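Diaminopimelate decarboxylase (Helicobacter pylori, PDB 2QGH) probably catalyses the PLP-dependent decarboxylation of meso-diaminopimelate to L-lysine, the last step of lysine biosynthesis. Local coordinates at residues 125-130 with 237-242; 134-139 with 185-190; 142-147 with 194-199. All blocks are in the same frame, centred on the assembly; numbering follows the deposited sequence.

Contact 1. Residues 125-130 with 237-242; sequences ILFLNV and LRFFDV
The carboxylate of Asp241 is held at one oxygen and packed at the other: OD1 accepts the backbone N-H of Gly243, while OD2 stands at the edge of the Phe127 ring, near its plane and 3.9 Å from Phe127 CZ. This is the interior of a (βα)8 barrel. Strands 127-130 and 239-241 are the fourth and seventh of its eight parallel strands, with 150-155 and 197-203 between them on one side, so no backbone bond joins the two segments. Phe127 CA and Phe239 CA, the nearest pair, are still 10.2 Å apart, and side chains do all the touching. Phe127 carries its CG in the crowded position between backbone N and carbonyl carbon (chi1 60°), and its ring extends from there toward the opposing strand. The ring turns its edge toward the face of Phe239, an offset edge-to-face pair with centroids 6.0 Å apart and planes at 61°. Contact within the pair is loose, Phe127 CE2 lying 4.2 Å from Phe239 CD2. The carboxylate of Asp241 is likewise steeply inclined to the Phe127 ring, by 67°. Around these groups, Ile277 of strand 275-278 packs against Phe127, Phe239 and Asp241 alike. Toward the C-terminal ends of the strands, Asp241 OD2 comes close to the carboxylate of Glu279, a residue of the PLP pocket, and the Asp241 side chain is about 7 Å from the bound cofactor at its nearest atoms. At the other end of the contact, Leu126 comes in from the opposite direction to Phe239, with both methyls against the CZ side of that ring: Leu126 CD1 sits over one face, 4.0 Å from Phe239 CZ, and Leu126 CD2 approaches the same Phe239 CZ to 3.6 Å.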
loop_
_atom_site.group_PDB
_atom_site.type_symbol
_atom_site.label_atom_id
_atom_site.label_comp_id
_atom_site.label_asym_id
_atom_site.label_seq_id
_atom_site.Cartn_x
_atom_site.Cartn_y
_atom_site.Cartn_z
ATOM N N ILE A 125 -14.089 22.156 -15.164
ATOM C CA ILE A 125 -14.066 22.139 -13.709
ATOM C C ILE A 125 -13.805 23.554 -13.185
ATOM O O ILE A 125 -13.575 24.471 -13.974
ATOM C CB ILE A 125 -13.001 21.158 -13.186
ATOM C CG1 ILE A 125 -11.613 21.541 -13.693
ATOM C CG2 ILE A 125 -13.357 19.761 -13.634
ATOM C CD1 ILE A 125 -10.497 20.789 -12.977
ATOM N N LEU A 126 -13.842 23.751 -11.868
ATOM C CA LEU A 126 -13.642 25.104 -11.325
ATOM C C LEU A 126 -12.276 25.688 -11.679
ATOM O O LEU A 126 -12.174 26.775 -12.243
ATOM C CB LEU A 126 -13.821 25.126 -9.808
ATOM C CG LEU A 126 -14.689 26.269 -9.253
ATOM C CD1 LEU A 126 -14.474 26.381 -7.759
ATOM C CD2 LEU A 126 -14.339 27.581 -9.921
ATOM N N PHE A 127 -11.216 24.980 -11.332
ATOM C CA PHE A 127 -9.900 25.476 -11.679
ATOM C C PHE A 127 -8.846 24.420 -11.463
ATOM O O PHE A 127 -9.095 23.414 -10.788
ATOM C CB PHE A 127 -9.557 26.757 -10.884
ATOM C CG PHE A 127 -9.548 26.593 -9.370
ATOM C CD1 PHE A 127 -8.709 25.674 -8.747
ATOM C CD2 PHE A 127 -10.324 27.424 -8.570
ATOM C CE1 PHE A 127 -8.640 25.592 -7.354
ATOM C CE2 PHE A 127 -10.264 27.351 -7.175
ATOM C CZ PHE A 127 -9.419 26.433 -6.567
ATOM N N LEU A 128 -7.690 24.638 -12.083
ATOM C CA LEU A 128 -6.550 23.747 -11.939
ATOM C C LEU A 128 -5.624 24.444 -10.951
ATOM O O LEU A 128 -5.278 25.609 -11.132
ATOM C CB LEU A 128 -5.831 23.541 -13.276
ATOM C CG LEU A 128 -6.265 22.358 -14.150
ATOM C CD1 LEU A 128 -7.639 22.608 -14.732
ATOM C CD2 LEU A 128 -5.264 22.161 -15.267
ATOM N N ASN A 129 -5.247 23.735 -9.894
ATOM C CA ASN A 129 -4.370 24.295 -8.878
ATOM C C ASN A 129 -2.967 23.852 -9.232
ATOM O O ASN A 129 -2.597 22.701 -9.010
ATOM C CB ASN A 129 -4.791 23.779 -7.505
ATOM C CG ASN A 129 -4.162 24.555 -6.376
ATOM O OD1 ASN A 129 -4.091 25.785 -6.418
ATOM N ND2 ASN A 129 -3.713 23.846 -5.354
ATOM N N VAL A 130 -2.188 24.768 -9.801
ATOM C CA VAL A 130 -0.838 24.432 -10.245
ATOM C C VAL A 130 0.217 24.507 -9.147
ATOM O O VAL A 130 0.177 25.379 -8.277
ATOM C CB VAL A 130 -0.420 25.306 -11.451
ATOM C CG1 VAL A 130 -1.643 25.633 -12.287
ATOM C CG2 VAL A 130 0.256 26.553 -10.989
ATOM N N LEU A 237 -8.625 37.917 -8.102
ATOM C CA LEU A 237 -8.921 36.744 -7.278
ATOM C C LEU A 237 -10.387 36.684 -6.880
ATOM O O LEU A 237 -10.994 37.705 -6.567
ATOM C CB LEU A 237 -8.077 36.751 -6.004
ATOM C CG LEU A 237 -6.561 36.733 -6.154
ATOM C CD1 LEU A 237 -5.932 36.859 -4.770
ATOM C CD2 LEU A 237 -6.113 35.457 -6.854
ATOM N N ARG A 238 -10.942 35.477 -6.873
ATOM C CA ARG A 238 -12.339 35.273 -6.508
ATOM C C ARG A 238 -12.462 34.215 -5.414
ATOM O O ARG A 238 -13.481 34.144 -4.730
ATOM C CB ARG A 238 -13.146 34.839 -7.743
ATOM C CG ARG A 238 -13.276 35.930 -8.830
ATOM C CD ARG A 238 -14.579 36.738 -8.664
ATOM N NE ARG A 238 -14.565 38.045 -9.336
ATOM C CZ ARG A 238 -15.602 38.882 -9.349
ATOM N NH1 ARG A 238 -16.733 38.551 -8.745
ATOM N NH2 ARG A 238 -15.502 40.064 -9.935
ATOM N N PHE A 239 -11.408 33.413 -5.247
ATOM C CA PHE A 239 -11.384 32.336 -4.253
ATOM C C PHE A 239 -10.144 32.341 -3.349
ATOM O O PHE A 239 -9.057 32.771 -3.745
ATOM C CB PHE A 239 -11.438 30.967 -4.949
ATOM C CG PHE A 239 -12.590 30.799 -5.898
ATOM C CD1 PHE A 239 -13.850 30.447 -5.432
ATOM C CD2 PHE A 239 -12.406 30.962 -7.263
ATOM C CE1 PHE A 239 -14.910 30.256 -6.315
ATOM C CE2 PHE A 239 -13.458 30.771 -8.153
ATOM C CZ PHE A 239 -14.715 30.415 -7.674
ATOM N N PHE A 240 -10.320 31.828 -2.138
ATOM C CA PHE A 240 -9.244 31.712 -1.161
ATOM C C PHE A 240 -9.380 30.277 -0.637
ATOM O O PHE A 240 -10.303 29.967 0.128
ATOM C CB PHE A 240 -9.442 32.718 -0.021
ATOM C CG PHE A 240 -8.246 32.844 0.898
ATOM C CD1 PHE A 240 -7.161 33.639 0.542
ATOM C CD2 PHE A 240 -8.210 32.162 2.115
ATOM C CE1 PHE A 240 -6.057 33.759 1.378
ATOM C CE2 PHE A 240 -7.109 32.272 2.963
ATOM C CZ PHE A 240 -6.030 33.075 2.592
ATOM N N ASP A 241 -8.469 29.405 -1.050
ATOM C CA ASP A 241 -8.527 28.003 -0.663
ATOM C C ASP A 241 -7.575 27.616 0.462
ATOM O O ASP A 241 -6.361 27.667 0.299
ATOM C CB ASP A 241 -8.238 27.139 -1.888
ATOM C CG ASP A 241 -8.830 25.759 -1.776
ATOM O OD1 ASP A 241 -8.803 25.185 -0.667
ATOM O OD2 ASP A 241 -9.316 25.247 -2.804
ATOM N N VAL A 242 -8.134 27.186 1.590
ATOM C CA VAL A 242 -7.339 26.792 2.749
ATOM C C VAL A 242 -7.002 25.298 2.803
ATOM O O VAL A 242 -6.340 24.844 3.737
ATOM C CB VAL A 242 -8.056 27.161 4.068
ATOM C CG1 VAL A 242 -8.390 28.646 4.090
ATOM C CG2 VAL A 242 -9.302 26.334 4.222
#

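Contact 2. Residues 134-139 with 185-190; sequences MELKTI and LEMFLW
Lys137 lays its chain across Trp190 where two neighbouring outer helices of the (βα)8 barrel, 133-146 and 181-193, run side by side. Their short segments are nearly parallel, 10° apart in direction with axes 10.9 Å from each other. The lysine leaves its helix at a slant to the neighbour, and past CB its CG is the first atom to meet the indole: CG lies 3.7 Å from Trp190 CH2 and makes an off-centre CH-pi contact with the six-membered ring. CD carries the chain on, extended, to CE, which stands above the same ring, offset toward the rim and 4.1 Å from Trp190 CZ2. There the chain bends (chi4 -78°), and NZ turns down to within 3.2 Å of Trp190 CZ2. That is a close approach, but an oblique one rather than a position over the ring face. The ammonium has a cation-pi partner in Phe133, which also meets Trp190 edge-to-face, and Trp190 has a second basic neighbour in Lys193. Nearer the barrel the contact is mostly apolar. Leu136, CG anti to the backbone N (chi1 -167°), brings CD2 up to helix 181-193, where it rests 4.1 Å from Met187 CB and 4.2 Å from Trp190 CE3, packing also on the carbonyl oxygen Met187 O. Leu136 touches Ile152 and Leu197 too, which tie this layer to the barrel strands. The side of helix 133-146 bearing Glu135 and Thr138 packs on Tyr297 of the second subunit, so the helix serves both the barrel and the dimer. On that side Met134 O is gripped twice from opposite faces of its plane, by Thr138 N at 3.0 Å and by Thr138 OG1 at 2.6 Å.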
loop_
_atom_site.group_PDB
_atom_site.type_symbol
_atom_site.label_atom_id
_atom_site.label_comp_id
_atom_site.label_asym_id
_atom_site.label_seq_id
_atom_site.Cartn_x
_atom_site.Cartn_y
_atom_site.Cartn_z
ATOM N N MET A 134 6.481 25.251 -14.537
ATOM C CA MET A 134 6.490 24.437 -15.750
ATOM C C MET A 134 5.107 23.834 -15.996
ATOM O O MET A 134 4.729 23.578 -17.134
ATOM C CB MET A 134 7.546 23.322 -15.660
ATOM C CG MET A 134 7.798 22.610 -16.999
ATOM S SD MET A 134 9.060 21.288 -16.984
ATOM C CE MET A 134 10.574 22.276 -16.639
ATOM N N GLU A 135 4.350 23.603 -14.926
ATOM C CA GLU A 135 3.000 23.064 -15.063
ATOM C C GLU A 135 2.119 24.157 -15.663
ATOM O O GLU A 135 1.279 23.898 -16.513
ATOM C CB GLU A 135 2.424 22.669 -13.699
ATOM C CG GLU A 135 1.125 21.870 -13.783
ATOM C CD GLU A 135 0.264 22.002 -12.531
ATOM O OE1 GLU A 135 0.832 22.121 -11.423
ATOM O OE2 GLU A 135 -0.984 21.972 -12.655
ATOM N N LEU A 136 2.313 25.384 -15.194
ATOM C CA LEU A 136 1.546 26.524 -15.668
ATOM C C LEU A 136 1.755 26.734 -17.169
ATOM O O LEU A 136 0.808 27.020 -17.901
ATOM C CB LEU A 136 1.962 27.785 -14.904
ATOM C CG LEU A 136 1.067 29.021 -15.042
ATOM C CD1 LEU A 136 -0.263 28.788 -14.330
ATOM C CD2 LEU A 136 1.777 30.228 -14.444
ATOM N N LYS A 137 2.996 26.597 -17.621
ATOM C CA LYS A 137 3.310 26.769 -19.037
ATOM C C LYS A 137 2.728 25.614 -19.845
ATOM O O LYS A 137 2.325 25.783 -20.996
ATOM C CB LYS A 137 4.829 26.829 -19.238
ATOM C CG LYS A 137 5.481 28.096 -18.699
ATOM C CD LYS A 137 6.999 28.010 -18.788
ATOM C CE LYS A 137 7.670 29.339 -18.459
ATOM N NZ LYS A 137 7.599 30.306 -19.593
ATOM N N THR A 138 2.688 24.438 -19.229
ATOM C CA THR A 138 2.157 23.256 -19.885
ATOM C C THR A 138 0.659 23.417 -20.089
ATOM O O THR A 138 0.134 23.133 -21.168
ATOM C CB THR A 138 2.436 22.004 -19.047
ATOM O OG1 THR A 138 3.847 21.893 -18.833
ATOM C CG2 THR A 138 1.945 20.760 -19.760
ATOM N N ILE A 139 -0.023 23.880 -19.049
ATOM C CA ILE A 139 -1.460 24.093 -19.115
ATOM C C ILE A 139 -1.779 25.139 -20.185
ATOM O O ILE A 139 -2.723 24.981 -20.968
ATOM C CB ILE A 139 -2.002 24.577 -17.758
ATOM C CG1 ILE A 139 -1.769 23.501 -16.695
ATOM C CG2 ILE A 139 -3.483 24.907 -17.873
ATOM C CD1 ILE A 139 -2.086 23.952 -15.268
ATOM N N LEU A 185 4.474 35.041 -7.070
ATOM C CA LEU A 185 4.177 36.375 -7.571
ATOM C C LEU A 185 4.480 36.425 -9.054
ATOM O O LEU A 185 3.709 36.971 -9.836
ATOM C CB LEU A 185 5.011 37.426 -6.835
ATOM C CG LEU A 185 4.562 37.738 -5.402
ATOM C CD1 LEU A 185 5.602 38.591 -4.696
ATOM C CD2 LEU A 185 3.217 38.447 -5.437
ATOM N N GLU A 186 5.603 35.836 -9.436
ATOM C CA GLU A 186 6.008 35.822 -10.829
ATOM C C GLU A 186 5.045 34.980 -11.668
ATOM O O GLU A 186 4.615 35.400 -12.743
ATOM C CB GLU A 186 7.436 35.285 -10.946
ATOM C CG GLU A 186 8.010 35.385 -12.346
ATOM C CD GLU A 186 9.428 34.854 -12.445
ATOM O OE1 GLU A 186 9.952 34.794 -13.579
ATOM O OE2 GLU A 186 10.015 34.497 -11.394
ATOM N N MET A 187 4.702 33.796 -11.169
ATOM C CA MET A 187 3.789 32.903 -11.875
ATOM C C MET A 187 2.435 33.576 -12.110
ATOM O O MET A 187 1.855 33.479 -13.194
ATOM C CB MET A 187 3.606 31.602 -11.082
ATOM C CG MET A 187 4.777 30.633 -11.196
ATOM S SD MET A 187 4.712 29.237 -10.045
ATOM C CE MET A 187 3.387 28.234 -10.799
ATOM N N PHE A 188 1.939 34.265 -11.090
ATOM C CA PHE A 188 0.663 34.956 -11.198
ATOM C C PHE A 188 0.691 36.018 -12.294
ATOM O O PHE A 188 -0.202 36.075 -13.141
ATOM C CB PHE A 188 0.304 35.615 -9.864
ATOM C CG PHE A 188 -0.655 34.819 -9.031
ATOM C CD1 PHE A 188 -0.239 34.217 -7.847
ATOM C CD2 PHE A 188 -1.985 34.687 -9.420
ATOM C CE1 PHE A 188 -1.136 33.499 -7.058
ATOM C CE2 PHE A 188 -2.892 33.971 -8.640
ATOM C CZ PHE A 188 -2.470 33.377 -7.460
ATOM N N LEU A 189 1.711 36.869 -12.266
ATOM C CA LEU A 189 1.833 37.919 -13.269
ATOM C C LEU A 189 1.828 37.272 -14.645
ATOM O O LEU A 189 1.224 37.785 -15.585
ATOM C CB LEU A 189 3.131 38.708 -13.055
ATOM C CG LEU A 189 3.201 39.458 -11.721
ATOM C CD1 LEU A 189 4.571 40.090 -11.532
ATOM C CD2 LEU A 189 2.107 40.512 -11.689
ATOM N N TRP A 190 2.487 36.121 -14.736
ATOM C CA TRP A 190 2.592 35.373 -15.979
ATOM C C TRP A 190 1.239 34.885 -16.484
ATOM O O TRP A 190 0.966 34.920 -17.685
ATOM C CB TRP A 190 3.504 34.177 -15.774
ATOM C CG TRP A 190 4.261 33.813 -16.983
ATOM C CD1 TRP A 190 5.448 34.351 -17.401
ATOM C CD2 TRP A 190 3.904 32.823 -17.945
ATOM N NE1 TRP A 190 5.854 33.749 -18.566
ATOM C CE2 TRP A 190 4.925 32.806 -18.923
ATOM C CE3 TRP A 190 2.824 31.947 -18.078
ATOM C CZ2 TRP A 190 4.898 31.943 -20.018
ATOM C CZ3 TRP A 190 2.794 31.090 -19.162
ATOM C CH2 TRP A 190 3.829 31.094 -20.121
#

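Contact 3. Residues 142-147 with 194-199; sequences IAQSLG and SAFLEP
Gln144 lies across one face of the Phe196 ring, aliphatic stem and amide both stacked on it. Its CG hangs 3.5 Å from the Phe196 centroid, only 17° off the ring normal, a CH-pi contact over the face, a little toward the rim. With CG anti to the backbone N (chi1 -174°) and the rest of the chain extended, the side chain runs on across the ring until OE1 is 3.6 Å from Phe196 CE1. The amide plane is 28° from that of the ring, close enough to count as stacked. The fit is tight at the root of the chain as well, where Gln144 CA comes to 3.3 Å from Phe196 CD2. Ala195 CB covers the opposite face of the ring, toward its rim, and the phenyl is thus sandwiched between its own loop and the helix. One residue back, Ala143 places its methyl against the Phe196 backbone, CB 3.6 Å from Phe196 O and 4.1 Å from Phe196 CB. The loop offering the phenylalanine is shaped by an ST turn: Phe196 N donates to Ser194 OG at 3.1 Å, a fairly straight bond, and the same hydroxyl oxygen is hydrogen-bonded to Glu140 OE1, a further link between this loop and helix 133-146. On the other side, helix 133-146 ends in a Schellman motif at Gly147, which takes positive phi, and Ser145 OG reaches back to Ile142 O. Two backbone turns therefore meet here, one closing helix 133-146 and the other leading from helix 181-193 into strand 197-203. Such helix-to-strand turns line the end of a (βα)8 barrel where the strands begin, the end opposite the cofactor site.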
loop_
_atom_site.group_PDB
_atom_site.type_symbol
_atom_site.label_atom_id
_atom_site.label_comp_id
_atom_site.label_asym_id
_atom_site.label_seq_id
_atom_site.Cartn_x
_atom_site.Cartn_y
_atom_site.Cartn_z
ATOM N N ILE A 142 -1.693 23.764 -23.680
ATOM C CA ILE A 142 -2.833 22.904 -23.956
ATOM C C ILE A 142 -4.114 23.722 -24.073
ATOM O O ILE A 142 -4.943 23.462 -24.940
ATOM C CB ILE A 142 -2.993 21.816 -22.862
ATOM C CG1 ILE A 142 -1.768 20.888 -22.875
ATOM C CG2 ILE A 142 -4.264 21.000 -23.109
ATOM C CD1 ILE A 142 -1.816 19.777 -21.845
ATOM N N ALA A 143 -4.267 24.720 -23.211
ATOM C CA ALA A 143 -5.454 25.564 -23.245
ATOM C C ALA A 143 -5.494 26.300 -24.580
ATOM O O ALA A 143 -6.548 26.434 -25.212
ATOM C CB ALA A 143 -5.418 26.561 -22.098
ATOM N N GLN A 144 -4.328 26.765 -25.004
ATOM C CA GLN A 144 -4.216 27.491 -26.249
ATOM C C GLN A 144 -4.666 26.659 -27.438
ATOM O O GLN A 144 -5.364 27.156 -28.322
ATOM C CB GLN A 144 -2.780 27.941 -26.455
ATOM C CG GLN A 144 -2.599 28.830 -27.664
ATOM C CD GLN A 144 -1.215 29.420 -27.746
ATOM O OE1 GLN A 144 -0.965 30.316 -28.545
ATOM N NE2 GLN A 144 -0.303 28.922 -26.916
ATOM N N SER A 145 -4.276 25.390 -27.464
ATOM C CA SER A 145 -4.646 24.537 -28.582
ATOM C C SER A 145 -6.131 24.240 -28.577
ATOM O O SER A 145 -6.717 23.969 -29.623
ATOM C CB SER A 145 -3.870 23.225 -28.540
ATOM O OG SER A 145 -4.292 22.433 -27.456
ATOM N N LEU A 146 -6.740 24.284 -27.397
ATOM C CA LEU A 146 -8.172 24.017 -27.284
ATOM C C LEU A 146 -8.957 25.319 -27.433
ATOM O O LEU A 146 -10.185 25.315 -27.483
ATOM C CB LEU A 146 -8.494 23.359 -25.936
ATOM C CG LEU A 146 -7.927 21.963 -25.658
ATOM C CD1 LEU A 146 -8.218 21.577 -24.213
ATOM C CD2 LEU A 146 -8.537 20.947 -26.617
ATOM N N GLY A 147 -8.233 26.431 -27.500
ATOM C CA GLY A 147 -8.863 27.728 -27.660
ATOM C C GLY A 147 -9.659 28.233 -26.471
ATOM O O GLY A 147 -10.630 28.966 -26.657
ATOM N N SER A 194 -0.942 36.119 -19.999
ATOM C CA SER A 194 -1.379 35.090 -20.931
ATOM C C SER A 194 -2.854 35.225 -21.274
ATOM O O SER A 194 -3.668 35.585 -20.430
ATOM C CB SER A 194 -1.110 33.700 -20.352
ATOM O OG SER A 194 -1.552 32.697 -21.250
ATOM N N ALA A 195 -3.185 34.930 -22.525
ATOM C CA ALA A 195 -4.557 35.014 -23.003
ATOM C C ALA A 195 -5.245 33.673 -22.792
ATOM O O ALA A 195 -6.452 33.528 -23.026
ATOM C CB ALA A 195 -4.562 35.379 -24.486
ATOM N N PHE A 196 -4.474 32.688 -22.338
ATOM C CA PHE A 196 -5.021 31.359 -22.130
ATOM C C PHE A 196 -5.032 30.901 -20.682
ATOM O O PHE A 196 -5.290 29.734 -20.391
ATOM C CB PHE A 196 -4.269 30.367 -23.016
ATOM C CG PHE A 196 -4.167 30.817 -24.440
ATOM C CD1 PHE A 196 -3.088 31.591 -24.861
ATOM C CD2 PHE A 196 -5.187 30.533 -25.344
ATOM C CE1 PHE A 196 -3.026 32.080 -26.166
ATOM C CE2 PHE A 196 -5.138 31.017 -26.650
ATOM C CZ PHE A 196 -4.056 31.792 -27.063
ATOM N N LEU A 197 -4.761 31.828 -19.776
ATOM C CA LEU A 197 -4.772 31.526 -18.358
ATOM C C LEU A 197 -5.564 32.619 -17.673
ATOM O O LEU A 197 -5.569 33.756 -18.123
ATOM C CB LEU A 197 -3.350 31.488 -17.795
ATOM C CG LEU A 197 -2.424 30.416 -18.376
ATOM C CD1 LEU A 197 -1.031 30.582 -17.789
ATOM C CD2 LEU A 197 -2.977 29.035 -18.076
ATOM N N GLU A 198 -6.240 32.265 -16.593
ATOM C CA GLU A 198 -7.034 33.218 -15.835
ATOM C C GLU A 198 -6.879 32.888 -14.355
ATOM O O GLU A 198 -7.598 32.043 -13.818
ATOM C CB GLU A 198 -8.503 33.128 -16.262
ATOM C CG GLU A 198 -9.460 33.996 -15.455
ATOM C CD GLU A 198 -10.895 33.920 -15.968
ATOM O OE1 GLU A 198 -11.385 32.796 -16.224
ATOM O OE2 GLU A 198 -11.542 34.983 -16.113
ATOM N N PRO A 199 -5.922 33.544 -13.676
ATOM C CA PRO A 199 -5.703 33.290 -12.249
ATOM C C PRO A 199 -6.897 33.792 -11.453
ATOM O O PRO A 199 -7.198 34.984 -11.464
ATOM C CB PRO A 199 -4.425 34.074 -11.955
ATOM C CG PRO A 199 -4.543 35.247 -12.878
ATOM C CD PRO A 199 -5.025 34.607 -14.165
#

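How the contacts relate
All three contacts belong to the PLP-binding (βα)8 barrel, on the same side of the chain's centre. Contact 1 spans the barrel interior, contact 2 joins two helices outside it, and contact 3 joins the C-terminal end of helix 133-146 to the turn before strand 197-203; centres lie about 14 Å (1 and 2), 16 Å (1 and 3) and 11 Å (2 and 3) apart. Contacts 2 and 3 share helix 133-146, interleave along the chain, and are nested within the loop closed by contact 1. Val130 packs on Ile139 and Met187, linking contacts 1 and 2; Leu197 packs on Leu136 and Trp190, linking 2 and 3. Together they pack continuously from barrel core to outer surface.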